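Local atomic coordinates of upstream of N-ras, isoform A (Drosophila melanogaster, PDB entry 4QQB), a protein that binds RNA through cold-shock domains, the first of which mediates association with the 3'-UTR of msl-2 transcripts, and regulates dosage compensation in both sexes. Residues 47-55 with 64-72. Numbering follows the deposited sequence.
Sequences GDPVEFEMT and IASQVSKIA
Phe52 and Val68 meet on the inner face of this hairpin, where the CG2 branch of the valine lies 3.7 Å from Phe52 CB; the pair illustrates how a bulge lets one strand bend while both sides of it keep their pairing. With CG between the backbone N and the carbonyl carbon (chi1 61°), the phenylalanine ring turns away from Val68 and over to Ala65, whose CB lies obliquely 3.7 Å from Phe52 CD1. The other valine branch, CG1, packs against Val50 CB at 4.0 Å, so Val68 fits between two residues of the facing strand. Strands 49-56 and 63-70 form the closing antiparallel hairpin of the protein's first cold-shock domain, an OB-fold barrel, and Ile21, Cys23 and Leu30 of other strands line the same interior. Paired backbone bonds join Glu51 to Ser69 and Glu53 to Ser66; between them the register shifts by one, Gln67 and Val68 facing the single residue Phe52. Beyond it, Thr55 OG1 and Ser66 OG share a 2.6 Å hydrogen bond, and Thr55 CG2 packs on Ser66 CB. Ile64 crosses Thr55 at a slant, and its side chain also packs on an adenine base of the bound RNA. At the far end, Pro49 CD rests 3.9 Å from Ala72 CB.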
# COMPACT_ATOMS: atom_id res chain seq x y z
N GLY E 47 0.68 21.93 -23.86
CA GLY E 47 0.49 23.25 -24.45
C GLY E 47 -0.54 24.11 -23.73
O GLY E 47 -0.52 25.33 -23.86
N ASP E 48 -1.46 23.48 -22.99
CA ASP E 48 -2.43 24.24 -22.20
C ASP E 48 -1.72 25.18 -21.22
O ASP E 48 -0.72 24.79 -20.60
CB ASP E 48 -3.38 23.31 -21.44
CG ASP E 48 -4.42 22.67 -22.34
OD1 ASP E 48 -4.99 23.37 -23.20
OD2 ASP E 48 -4.70 21.47 -22.17
N PRO E 49 -2.21 26.42 -21.08
CA PRO E 49 -1.59 27.36 -20.15
C PRO E 49 -2.21 27.24 -18.76
O PRO E 49 -3.42 27.03 -18.64
CB PRO E 49 -1.92 28.72 -20.78
CG PRO E 49 -3.22 28.50 -21.47
CD PRO E 49 -3.32 27.04 -21.82
N VAL E 50 -1.38 27.38 -17.72
CA VAL E 50 -1.83 27.18 -16.34
C VAL E 50 -1.26 28.20 -15.34
O VAL E 50 -0.17 28.76 -15.54
CB VAL E 50 -1.47 25.77 -15.83
CG1 VAL E 50 -2.37 24.73 -16.48
CG2 VAL E 50 -0.00 25.45 -16.10
N GLU E 51 -2.02 28.41 -14.27
CA GLU E 51 -1.65 29.27 -13.15
C GLU E 51 -1.53 28.42 -11.88
O GLU E 51 -2.36 27.54 -11.63
CB GLU E 51 -2.68 30.37 -12.94
CG GLU E 51 -2.24 31.47 -11.98
CD GLU E 51 -3.21 32.64 -11.94
OE1 GLU E 51 -2.73 33.79 -11.78
OE2 GLU E 51 -4.43 32.41 -12.07
N PHE E 52 -0.52 28.71 -11.08
CA PHE E 52 -0.15 27.85 -9.96
C PHE E 52 0.77 28.59 -8.99
O PHE E 52 1.34 29.63 -9.34
CB PHE E 52 0.61 26.64 -10.49
CG PHE E 52 1.88 27.00 -11.20
CD1 PHE E 52 3.06 27.16 -10.50
CD2 PHE E 52 1.88 27.22 -12.57
CE1 PHE E 52 4.23 27.52 -11.16
CE2 PHE E 52 3.04 27.58 -13.23
CZ PHE E 52 4.22 27.73 -12.52
N GLU E 53 0.93 28.03 -7.80
CA GLU E 53 1.90 28.53 -6.84
C GLU E 53 3.07 27.55 -6.78
O GLU E 53 2.85 26.35 -6.60
CB GLU E 53 1.26 28.68 -5.46
CG GLU E 53 2.19 29.28 -4.41
CD GLU E 53 1.55 29.36 -3.03
OE1 GLU E 53 0.76 28.46 -2.66
OE2 GLU E 53 1.86 30.33 -2.31
N MET E 54 4.29 28.05 -6.93
CA MET E 54 5.46 27.23 -6.66
C MET E 54 5.56 27.08 -5.16
O MET E 54 5.70 28.07 -4.45
CB MET E 54 6.76 27.82 -7.17
CG MET E 54 7.99 27.28 -6.44
SD MET E 54 9.56 27.65 -7.25
CE MET E 54 10.62 28.00 -5.84
N THR E 55 5.47 25.85 -4.70
CA THR E 55 5.84 25.52 -3.34
C THR E 55 6.91 24.46 -3.45
O THR E 55 7.36 24.11 -4.56
CB THR E 55 4.65 24.96 -2.54
OG1 THR E 55 4.40 23.59 -2.90
CG2 THR E 55 3.40 25.78 -2.78
N ILE E 64 8.05 21.89 -6.40
CA ILE E 64 6.82 21.49 -7.09
C ILE E 64 5.91 22.67 -7.41
O ILE E 64 6.24 23.81 -7.11
CB ILE E 64 5.99 20.48 -6.27
CG1 ILE E 64 5.56 21.10 -4.93
CG2 ILE E 64 6.77 19.19 -6.07
CD1 ILE E 64 4.25 20.55 -4.40
N ALA E 65 4.78 22.38 -8.05
CA ALA E 65 3.77 23.38 -8.36
C ALA E 65 2.47 22.94 -7.73
O ALA E 65 2.00 21.82 -7.97
CB ALA E 65 3.62 23.51 -9.86
N SER E 66 1.87 23.82 -6.94
CA SER E 66 0.70 23.50 -6.14
C SER E 66 -0.49 24.35 -6.55
O SER E 66 -0.33 25.46 -7.06
CB SER E 66 1.01 23.74 -4.66
OG SER E 66 2.26 23.17 -4.30
N GLN E 67 -1.68 23.82 -6.32
CA GLN E 67 -2.91 24.53 -6.61
C GLN E 67 -2.89 24.99 -8.06
O GLN E 67 -2.85 26.19 -8.35
CB GLN E 67 -3.06 25.72 -5.65
CG GLN E 67 -4.49 26.09 -5.31
CD GLN E 67 -5.02 25.32 -4.12
OE1 GLN E 67 -5.12 25.85 -3.01
NE2 GLN E 67 -5.35 24.05 -4.33
N VAL E 68 -2.89 24.02 -8.96
CA VAL E 68 -2.79 24.29 -10.39
C VAL E 68 -4.18 24.36 -11.01
O VAL E 68 -5.02 23.50 -10.75
CB VAL E 68 -1.97 23.19 -11.11
CG1 VAL E 68 -1.88 23.47 -12.60
CG2 VAL E 68 -0.57 23.10 -10.51
N SER E 69 -4.41 25.39 -11.82
CA SER E 69 -5.63 25.52 -12.61
C SER E 69 -5.28 26.05 -13.99
O SER E 69 -4.21 26.63 -14.18
CB SER E 69 -6.64 26.46 -11.94
OG SER E 69 -6.11 27.77 -11.82
N LYS E 70 -6.17 25.84 -14.96
CA LYS E 70 -5.99 26.35 -16.32
C LYS E 70 -6.73 27.68 -16.49
O LYS E 70 -7.59 28.02 -15.68
CB LYS E 70 -6.45 25.33 -17.38
CG LYS E 70 -7.96 25.12 -17.50
CD LYS E 70 -8.44 23.85 -16.82
CE LYS E 70 -9.95 23.85 -16.59
NZ LYS E 70 -10.75 23.63 -17.83
N ILE E 71 -6.37 28.42 -17.54
CA ILE E 71 -7.13 29.61 -17.96
C ILE E 71 -7.24 29.60 -19.49
O ILE E 71 -6.59 30.39 -20.18
CB ILE E 71 -6.55 30.95 -17.41
CG1 ILE E 71 -5.10 30.80 -16.92
CG2 ILE E 71 -7.42 31.47 -16.27
CD1 ILE E 71 -4.07 30.68 -18.02
N ALA E 72 -8.07 28.69 -19.99
CA ALA E 72 -8.26 28.47 -21.43
C ALA E 72 -9.62 27.82 -21.68
O ALA E 72 -10.24 28.05 -22.72
CB ALA E 72 -7.15 27.58 -21.98